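Local coordinates for protein intimin (PDB 6TQD) that probably mediates attachment of Escherichia coli to host cells, its juncture domains holding the extracellular passenger in a constitutively extended conformation, at residues I5-I10 against A81-D85; L34-W39 against A59-Q63; A64-Y69 against I98-S102; P147-N151 against K171-T175. One frame throughout, in Å; residues are numbered along the deposited sequence. Where two conformers were deposited one is given.

Contact 1: I5-I10 against A81-D85; sequences ILSLNI and ARAYD. With NA (sodium ion), chain I.
The carboxylate of D85 is the flat group that reaches I5: methyl CG2 of I5 lies 3.9 Å from its OD2, and a water donates to that same OD2 (2.6 Å) and to I5 O (2.8 Å). The other oxygen, OD1, accepts the backbone N-H groups of N87 and N89 in the following turn. The second flat group, the Y84 ring, turns to the other side of its strand and makes a cation-pi pair with R36. The contact lies in the interior of a β-sandwich, consistent with an Ig-like fold, between strand 6-9 of one sheet and strand 81-85 of the other, whose directions are 152° apart, nearly antiparallel. Two leucines carry the packing. In L8, CG anti to the backbone N (chi1 173°) sends the branch toward the other strand, where CD2 meets A81 O at 3.4 Å and lies beside the methyl of A81. L6 repeats the pose one step along, its CD2 nestling 3.6 Å from A83 O. The small alanines A81 and A83 give these branches room to meet backbone. I10 adds CD1 against A81 CB, and just past the strand, I10 O binds a sodium ion at 2.4 Å, with four waters as its other ligands.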
# COMPACT_ATOMS: atom_id res chain seq x y z
N ILE A 5 -10.59 -35.75 -5.75
CA ILE A 5 -11.31 -35.94 -4.49
C ILE A 5 -11.56 -34.61 -3.78
O ILE A 5 -12.67 -34.36 -3.29
CB ILE A 5 -10.59 -36.96 -3.59
CG1 ILE A 5 -10.74 -38.37 -4.17
CG2 ILE A 5 -11.13 -36.89 -2.15
CD1 ILE A 5 -9.97 -39.43 -3.43
N LEU A 6 -10.57 -33.71 -3.74
CA LEU A 6 -10.72 -32.48 -2.97
C LEU A 6 -9.73 -31.45 -3.47
O LEU A 6 -8.52 -31.71 -3.49
CB LEU A 6 -10.46 -32.76 -1.48
CG LEU A 6 -10.61 -31.59 -0.53
CD1 LEU A 6 -11.99 -30.97 -0.67
CD2 LEU A 6 -10.34 -32.04 0.89
N SER A 7 -10.23 -30.28 -3.87
CA SER A 7 -9.38 -29.19 -4.31
C SER A 7 -9.86 -27.88 -3.70
O SER A 7 -11.05 -27.69 -3.42
CB SER A 7 -9.35 -29.05 -5.84
OG SER A 7 -10.59 -28.61 -6.34
N LEU A 8 -8.91 -26.97 -3.46
CA LEU A 8 -9.16 -25.62 -2.99
C LEU A 8 -8.37 -24.65 -3.86
O LEU A 8 -7.17 -24.83 -4.07
CB LEU A 8 -8.69 -25.48 -1.54
CG LEU A 8 -8.74 -24.08 -0.93
CD1 LEU A 8 -10.16 -23.55 -0.85
CD2 LEU A 8 -8.09 -24.09 0.46
N ASN A 9 -9.04 -23.63 -4.37
CA ASN A 9 -8.39 -22.55 -5.10
C ASN A 9 -8.86 -21.22 -4.52
O ASN A 9 -10.01 -21.08 -4.12
CB ASN A 9 -8.70 -22.61 -6.60
CG ASN A 9 -7.97 -23.76 -7.30
OD1 ASN A 9 -8.38 -24.93 -7.21
ND2 ASN A 9 -6.89 -23.45 -8.02
N ILE A 10 -7.93 -20.26 -4.48
CA ILE A 10 -8.20 -18.91 -4.01
C ILE A 10 -7.89 -17.97 -5.16
O ILE A 10 -6.74 -17.61 -5.39
CB ILE A 10 -7.37 -18.58 -2.75
CG1 ILE A 10 -7.64 -19.64 -1.67
CG2 ILE A 10 -7.71 -17.16 -2.26
CD1 ILE A 10 -6.95 -19.39 -0.34
N ALA A 81 -4.63 -21.44 3.71
CA ALA A 81 -5.87 -22.14 4.01
C ALA A 81 -5.80 -23.55 3.47
O ALA A 81 -5.33 -23.78 2.36
CB ALA A 81 -7.06 -21.46 3.34
N ARG A 82 -6.33 -24.49 4.24
CA ARG A 82 -6.43 -25.88 3.85
C ARG A 82 -7.87 -26.32 4.06
O ARG A 82 -8.42 -26.14 5.15
CB ARG A 82 -5.47 -26.73 4.68
CG ARG A 82 -5.37 -28.19 4.23
CD ARG A 82 -4.50 -29.01 5.17
NE ARG A 82 -3.07 -28.68 5.16
CZ ARG A 82 -2.19 -29.14 4.27
NH1 ARG A 82 -2.59 -29.91 3.27
NH2 ARG A 82 -0.90 -28.85 4.39
N ALA A 83 -8.47 -26.91 3.04
CA ALA A 83 -9.81 -27.46 3.17
C ALA A 83 -9.75 -28.92 3.58
O ALA A 83 -8.83 -29.65 3.19
CB ALA A 83 -10.56 -27.33 1.85
N TYR A 84 -10.73 -29.35 4.38
CA TYR A 84 -10.89 -30.75 4.74
C TYR A 84 -12.30 -31.20 4.35
O TYR A 84 -13.28 -30.45 4.53
CB TYR A 84 -10.75 -31.00 6.24
CG TYR A 84 -9.34 -30.92 6.76
CD1 TYR A 84 -8.75 -29.71 7.01
CD2 TYR A 84 -8.61 -32.07 7.03
CE1 TYR A 84 -7.47 -29.62 7.49
CE2 TYR A 84 -7.32 -32.00 7.52
CZ TYR A 84 -6.76 -30.76 7.75
OH TYR A 84 -5.47 -30.63 8.24
N ASP A 85 -12.40 -32.44 3.88
CA ASP A 85 -13.70 -33.04 3.58
C ASP A 85 -14.19 -33.87 4.76
O ASP A 85 -13.52 -34.02 5.78
CB ASP A 85 -13.66 -33.82 2.26
CG ASP A 85 -12.85 -35.11 2.32
OD1 ASP A 85 -12.57 -35.60 3.43
OD2 ASP A 85 -12.52 -35.63 1.24
NA NA I . -4.44 -17.02 -5.81
O HOH W 1 -13.82 -34.69 -0.81
O HOH W 2 -2.12 -15.95 -6.57
O HOH W 3 -4.71 -14.94 -7.02
O HOH W 4 -4.42 -16.37 -3.67
O HOH W 5 -3.64 -19.00 -4.30

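Contact 2: L34-W39 against A59-Q63; sequences LDRIVW and AQDYQ
W39 and Y62 meet in an edge-to-face pair. The edge of the indole is directed at the phenol face, so that NE1 stands 3.3 Å above the plane, over the ring centre; the five-membered ring and the phenol have centroids 4.4 Å apart and planes at 58°. The two side chains run antiparallel alongside one another. W39 has CG anti to its carbonyl carbon; this chi1 of -69° sends the indole toward the tyrosine, and chi2 near 90° sets how it is turned, with its pyrrole edge to the phenol. Farther along the phenol, I37 CB packs against Y62 CE1 at 3.8 Å, and I37 CG1 rests on A59 O. One water closes the far end: lying in the ring plane at its edge, it is 2.7 Å from Y62 OH, donates to A59 O and accepts from I37 N. A single solvent molecule thus ties the phenol oxygen to both backbones. Beyond it, L34 CD2 meets Q60 CB at 3.9 Å, the two side chains crossing at about a right angle, and A59 CB leans on D35 O.

In the next shell, D35 and R36 form a classic β bulge facing Y84. Their side chains are joined by a salt bridge, R36 NH1 to D35 OD2 at 2.9 Å. H53 makes a further edge-to-face pair with Y62. The contact joins the sandwich's two sheets: strand 34-40, outermost in its sheet and paired with 76-85, faces strand 62-65, which runs between 21-30 and 50-53, and I51 touches both aromatic side chains.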
# COMPACT_ATOMS: atom_id res chain seq x y z
N LEU A 34 -17.48 -30.84 1.75
CA LEU A 34 -16.60 -30.00 2.54
C LEU A 34 -17.00 -30.07 4.01
O LEU A 34 -18.18 -29.99 4.35
CB LEU A 34 -16.68 -28.55 2.06
CG LEU A 34 -15.86 -27.51 2.82
CD1 LEU A 34 -14.37 -27.72 2.64
CD2 LEU A 34 -16.25 -26.08 2.41
N ASP A 35 -16.00 -30.23 4.88
CA ASP A 35 -16.21 -30.16 6.32
C ASP A 35 -15.81 -28.81 6.90
O ASP A 35 -16.57 -28.23 7.68
CB ASP A 35 -15.45 -31.30 7.01
CG ASP A 35 -15.67 -31.32 8.52
OD1 ASP A 35 -16.74 -31.77 8.95
OD2 ASP A 35 -14.77 -30.85 9.26
N ARG A 36 -14.64 -28.30 6.53
CA ARG A 36 -14.14 -27.08 7.15
C ARG A 36 -12.93 -26.57 6.38
O ARG A 36 -12.34 -27.27 5.56
CB ARG A 36 -13.72 -27.35 8.60
CG ARG A 36 -12.52 -28.26 8.70
CD ARG A 36 -12.26 -28.67 10.12
NE ARG A 36 -11.02 -29.43 10.25
CZ ARG A 36 -10.89 -30.71 9.96
NH1 ARG A 36 -11.91 -31.41 9.48
NH2 ARG A 36 -9.71 -31.30 10.14
N ILE A 37 -12.57 -25.31 6.68
CA ILE A 37 -11.34 -24.67 6.24
C ILE A 37 -10.52 -24.37 7.49
O ILE A 37 -11.07 -23.83 8.47
CB ILE A 37 -11.62 -23.35 5.49
CG1 ILE A 37 -12.67 -23.52 4.39
CG2 ILE A 37 -10.33 -22.81 4.92
CD1 ILE A 37 -12.27 -24.45 3.26
N VAL A 38 -9.23 -24.67 7.45
CA VAL A 38 -8.31 -24.41 8.55
C VAL A 38 -7.23 -23.44 8.09
O VAL A 38 -6.58 -23.66 7.05
CB VAL A 38 -7.68 -25.72 9.06
CG1 VAL A 38 -6.61 -25.43 10.09
CG2 VAL A 38 -8.75 -26.64 9.65
N TRP A 39 -7.04 -22.36 8.85
CA TRP A 39 -6.19 -21.25 8.45
C TRP A 39 -4.95 -21.12 9.33
O TRP A 39 -5.02 -21.33 10.54
CB TRP A 39 -6.93 -19.91 8.56
CG TRP A 39 -8.02 -19.72 7.60
CD1 TRP A 39 -9.32 -20.07 7.78
CD2 TRP A 39 -7.93 -19.12 6.30
NE1 TRP A 39 -10.06 -19.73 6.67
CE2 TRP A 39 -9.24 -19.14 5.75
CE3 TRP A 39 -6.89 -18.55 5.57
CZ2 TRP A 39 -9.52 -18.63 4.50
CZ3 TRP A 39 -7.17 -18.04 4.30
CH2 TRP A 39 -8.47 -18.09 3.79
N ALA A 59 -19.57 -23.23 5.73
CA ALA A 59 -18.24 -23.63 6.19
C ALA A 59 -17.11 -23.00 5.39
O ALA A 59 -15.94 -23.18 5.78
CB ALA A 59 -18.10 -25.15 6.12
N GLN A 60 -17.39 -22.29 4.30
CA GLN A 60 -16.32 -21.67 3.52
C GLN A 60 -16.39 -20.15 3.50
O GLN A 60 -15.73 -19.53 2.65
CB GLN A 60 -16.28 -22.19 2.07
CG GLN A 60 -17.48 -21.82 1.22
CD GLN A 60 -17.21 -22.02 -0.26
OE1 GLN A 60 -16.84 -21.07 -0.96
NE2 GLN A 60 -17.38 -23.23 -0.74
N ASP A 61 -17.15 -19.53 4.40
CA ASP A 61 -17.38 -18.09 4.39
C ASP A 61 -16.46 -17.44 5.43
O ASP A 61 -16.77 -17.43 6.62
CB ASP A 61 -18.84 -17.78 4.68
CG ASP A 61 -19.16 -16.30 4.55
OD1 ASP A 61 -18.31 -15.55 4.03
OD2 ASP A 61 -20.26 -15.89 4.98
N TYR A 62 -15.35 -16.87 4.95
CA TYR A 62 -14.35 -16.26 5.81
C TYR A 62 -14.07 -14.84 5.35
O TYR A 62 -14.35 -14.46 4.22
CB TYR A 62 -13.05 -17.08 5.78
CG TYR A 62 -13.17 -18.32 6.61
CD1 TYR A 62 -13.69 -19.50 6.07
CD2 TYR A 62 -12.81 -18.32 7.94
CE1 TYR A 62 -13.83 -20.63 6.85
CE2 TYR A 62 -12.92 -19.43 8.71
CZ TYR A 62 -13.45 -20.59 8.17
OH TYR A 62 -13.56 -21.71 8.95
N GLN A 63 -13.52 -14.06 6.27
CA GLN A 63 -13.15 -12.68 5.99
C GLN A 63 -11.86 -12.37 6.74
O GLN A 63 -11.54 -12.98 7.76
CB GLN A 63 -14.24 -11.71 6.45
CG GLN A 63 -14.51 -11.73 7.94
CD GLN A 63 -15.86 -11.10 8.30
OE1 GLN A 63 -16.68 -10.81 7.42
NE2 GLN A 63 -16.07 -10.87 9.58
O HOH W 6 -14.83 -23.85 8.00

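Contact 3: A64-Y69 against I98-S102; sequences AILPAY and ITVLS
This is a buried, mostly apolar contact of the N-terminal β-sandwich, in which the end of strand 62-65 and the loop after it pack on the end of strand 90-101 of the other sheet: A64, L66 and P67 meet I98 and V100, and Y69 closes the end over S102. V100 is wedged into the other segment with both methyls in use. With CG1 anti to the backbone N (chi1 175°), that branch reaches P67 O at 3.6 Å, while CG2 sits 3.9 Å from P67 CD and equally near L66 CG. The leucine lies alongside V100, pointing the other way, but obliquely across I98, whose CG2 is 3.9 Å from L66 CG. Next along, A64 CB touches I98 CD1. Y69 works differently. Its ring receives a CH-pi contact from S102: CB is 3.7 Å from the centroid and 14° off the normal, displaced toward the rim. V100 O lies in the plane of the same ring, at the edge by CD1, 3.6 Å away. Polar backbone groups here find outside partners, Y69 N in the carboxylate of E18 and S102 N in the side chain of Q105. Beside strand 90-101, its neighbour 76-85 contributes Y77 against P67 and V100 and V79 against I98.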
# COMPACT_ATOMS: atom_id res chain seq x y z
N ALA A 64 -11.13 -11.39 6.22
CA ALA A 64 -9.91 -10.93 6.84
C ALA A 64 -10.18 -9.57 7.47
O ALA A 64 -10.78 -8.70 6.82
CB ALA A 64 -8.78 -10.81 5.82
N ILE A 65 -9.76 -9.41 8.71
CA ILE A 65 -9.71 -8.12 9.39
C ILE A 65 -8.28 -7.62 9.23
O ILE A 65 -7.34 -8.22 9.75
CB ILE A 65 -10.10 -8.23 10.87
CG1 ILE A 65 -11.42 -8.98 11.03
CG2 ILE A 65 -10.16 -6.84 11.49
CD1 ILE A 65 -12.55 -8.47 10.16
N LEU A 66 -8.11 -6.53 8.49
CA LEU A 66 -6.78 -6.06 8.16
C LEU A 66 -6.18 -5.27 9.32
O LEU A 66 -6.89 -4.52 10.00
CB LEU A 66 -6.83 -5.19 6.91
CG LEU A 66 -6.72 -5.96 5.58
CD1 LEU A 66 -7.75 -7.07 5.49
CD2 LEU A 66 -6.83 -5.04 4.38
N PRO A 67 -4.88 -5.42 9.58
CA PRO A 67 -4.25 -4.64 10.65
C PRO A 67 -4.12 -3.17 10.27
O PRO A 67 -4.41 -2.75 9.14
CB PRO A 67 -2.88 -5.29 10.82
CG PRO A 67 -2.59 -5.89 9.51
CD PRO A 67 -3.93 -6.34 8.95
N ALA A 68 -3.66 -2.37 11.23
CA ALA A 68 -3.27 -1.00 10.95
C ALA A 68 -2.06 -0.96 10.03
O ALA A 68 -1.22 -1.86 10.03
CB ALA A 68 -2.95 -0.26 12.25
N TYR A 69 -1.98 0.10 9.24
CA TYR A 69 -0.86 0.28 8.33
C TYR A 69 0.40 0.56 9.13
O TYR A 69 0.39 1.32 10.10
CB TYR A 69 -1.16 1.46 7.42
CG TYR A 69 -0.13 1.73 6.36
CD1 TYR A 69 -0.09 1.00 5.18
CD2 TYR A 69 0.82 2.74 6.53
CE1 TYR A 69 0.85 1.26 4.21
CE2 TYR A 69 1.75 3.01 5.56
CZ TYR A 69 1.77 2.27 4.41
OH TYR A 69 2.72 2.55 3.45
N ILE A 98 -2.39 -10.82 1.47
CA ILE A 98 -3.19 -9.68 1.91
C ILE A 98 -2.27 -8.48 2.00
O ILE A 98 -1.27 -8.50 2.74
CB ILE A 98 -3.87 -9.97 3.26
CG1 ILE A 98 -4.81 -11.18 3.11
CG2 ILE A 98 -4.60 -8.74 3.80
CD1 ILE A 98 -5.26 -11.79 4.42
N THR A 99 -2.59 -7.43 1.25
CA THR A 99 -1.80 -6.20 1.25
C THR A 99 -2.65 -5.08 1.84
O THR A 99 -3.81 -4.90 1.45
CB THR A 99 -1.38 -5.85 -0.17
OG1 THR A 99 -0.61 -6.94 -0.71
CG2 THR A 99 -0.51 -4.60 -0.18
N VAL A 100 -2.06 -4.33 2.75
CA VAL A 100 -2.74 -3.30 3.52
C VAL A 100 -2.28 -1.95 3.00
O VAL A 100 -1.07 -1.67 2.96
CB VAL A 100 -2.44 -3.44 5.02
CG1 VAL A 100 -3.07 -2.30 5.80
CG2 VAL A 100 -2.96 -4.77 5.52
N LEU A 101 -3.23 -1.12 2.60
CA LEU A 101 -3.00 0.26 2.21
C LEU A 101 -3.42 1.19 3.33
O LEU A 101 -4.27 0.86 4.16
CB LEU A 101 -3.77 0.60 0.94
CG LEU A 101 -3.33 -0.09 -0.36
CD1 LEU A 101 -3.79 -1.54 -0.42
CD2 LEU A 101 -3.84 0.67 -1.56
N SER A 102 -2.80 2.37 3.37
CA SER A 102 -3.13 3.33 4.41
C SER A 102 -4.43 4.06 4.07
O SER A 102 -4.91 4.04 2.94
CB SER A 102 -1.98 4.33 4.55
OG SER A 102 -2.03 5.28 3.50

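Contact 4: P147-N151 against K171-T175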
# COMPACT_ATOMS: atom_id res chain seq x y z
N PRO A 147 4.62 9.14 -15.02
CA PRO A 147 4.87 10.58 -14.82
C PRO A 147 4.31 11.07 -13.49
O PRO A 147 3.15 10.81 -13.16
CB PRO A 147 4.15 11.24 -16.00
CG PRO A 147 3.96 10.15 -17.01
CD PRO A 147 3.82 8.88 -16.23
N VAL A 148 5.12 11.82 -12.76
CA VAL A 148 4.73 12.42 -11.49
C VAL A 148 4.80 13.93 -11.65
O VAL A 148 5.82 14.45 -12.10
CB VAL A 148 5.65 11.96 -10.35
CG1 VAL A 148 5.25 12.60 -9.07
CG2 VAL A 148 5.63 10.44 -10.22
N SER A 149 3.74 14.62 -11.25
CA SER A 149 3.65 16.07 -11.34
C SER A 149 3.95 16.68 -9.98
O SER A 149 3.41 16.24 -8.97
CB SER A 149 2.24 16.49 -11.77
OG SER A 149 1.99 16.12 -13.12
N PHE A 150 4.81 17.71 -9.97
CA PHE A 150 5.23 18.38 -8.75
C PHE A 150 4.74 19.82 -8.74
O PHE A 150 4.76 20.51 -9.76
CB PHE A 150 6.76 18.39 -8.61
CG PHE A 150 7.38 17.03 -8.68
CD1 PHE A 150 8.20 16.69 -9.75
CD2 PHE A 150 7.18 16.11 -7.67
CE1 PHE A 150 8.78 15.44 -9.80
CE2 PHE A 150 7.75 14.85 -7.73
CZ PHE A 150 8.57 14.53 -8.80
N ASN A 151 4.30 20.28 -7.57
CA ASN A 151 3.75 21.62 -7.44
C ASN A 151 4.00 22.16 -6.04
O ASN A 151 3.94 21.42 -5.06
CB ASN A 151 2.25 21.62 -7.73
CG ASN A 151 1.93 21.35 -9.19
OD1 ASN A 151 1.58 20.23 -9.56
ND2 ASN A 151 2.07 22.38 -10.02
N LYS A 171 10.51 5.45 -8.31
CA LYS A 171 10.90 6.70 -7.68
C LYS A 171 11.16 7.80 -8.70
O LYS A 171 11.77 7.57 -9.75
CB LYS A 171 12.13 6.49 -6.80
CG LYS A 171 11.88 5.47 -5.67
CD LYS A 171 12.95 5.54 -4.59
CE LYS A 171 12.74 4.45 -3.54
NZ LYS A 171 11.40 4.51 -2.91
N ALA A 172 10.66 9.00 -8.40
CA ALA A 172 10.91 10.20 -9.20
C ALA A 172 11.34 11.31 -8.25
O ALA A 172 10.83 11.41 -7.14
CB ALA A 172 9.64 10.61 -9.95
N THR A 173 12.27 12.17 -8.70
CA THR A 173 12.85 13.18 -7.82
C THR A 173 12.74 14.57 -8.42
O THR A 173 12.56 14.75 -9.64
CB THR A 173 14.32 12.88 -7.48
OG1 THR A 173 15.12 12.89 -8.68
CG2 THR A 173 14.47 11.54 -6.79
N VAL A 174 12.84 15.57 -7.54
CA VAL A 174 12.84 16.98 -7.92
C VAL A 174 13.56 17.73 -6.81
O VAL A 174 13.63 17.27 -5.68
CB VAL A 174 11.39 17.49 -8.12
CG1 VAL A 174 10.64 17.49 -6.79
CG2 VAL A 174 11.39 18.88 -8.75
N THR A 175 14.11 18.92 -7.14
CA THR A 175 14.78 19.73 -6.14
C THR A 175 14.04 21.05 -5.93
O THR A 175 13.29 21.51 -6.79
CB THR A 175 16.25 20.03 -6.48
OG1 THR A 175 16.32 21.01 -7.52
CG2 THR A 175 16.98 18.75 -6.93
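F150 leaves its strand with CG anti to the carbonyl carbon, and its ring is laid over V174 of the facing strand. From CB the chain comes to CG, which already has V174 CG1 beneath it at 3.8 Å. On one flank CD1 and then CE1 pass V174 CB, each at 3.7 Å; CE1 also approaches T173 O. On the other flank CD2 and CE2 stay above V174 CG1. At the tip, CZ ends 4.2 Å from A172 CB, with the carbonyl oxygens of A172 and T173 lying obliquely to the ring. The valine methyl makes a CH-pi contact with the whole ring: V174 CG1 is 3.7 Å from the centroid of the F150 ring and only 8° off the normal, over the centre of the face. This depends on V174 holding CG1 between its backbone N and carbonyl carbon (chi1 66°), from where the methyl faces the ring.

Both segments belong to the bacterial Ig-like (group 1) domain, a β-sandwich in which strands 147-151 and 171-175 come from different sheets and cross at 29° with their axes 8.2 Å apart. The opposite face of the phenylalanine is met by V148 O, set toward the rim; that oxygen also accepts a hydrogen bond from S163 OG. Two residues back along the strand, V148 extends CG2 to A172 CB at 4.0 Å, so the methyl of A172 touches both V148 and the F150 tip of the same strand. A188 touches both V148 and F150 from strand 182-189, while A164 packs against F150 and V136 against V148.

In the fold
Contacts 1, 2 and 3 join the two sheets of the N-terminal sandwich; contact 4 does so in the second domain. Contacts 1 and 2 have centres 9 Å apart and touch through neighbouring strands 76-85 and 34-40, with probable hydrogen bonds from D35 N to Y84 O and V38 N to R82 O, both 2.8 Å. Contact 3 continues strand 62-65 from contact 2, its centre about 21 Å away. The sodium ion held at contact 1 is about 10 Å from the W39 side chain and 11 Å from that of I98. Contact 4 lies about 27 Å from contact 3 but 47 Å from contact 1, centre to centre, consistent with an extended two-domain rod.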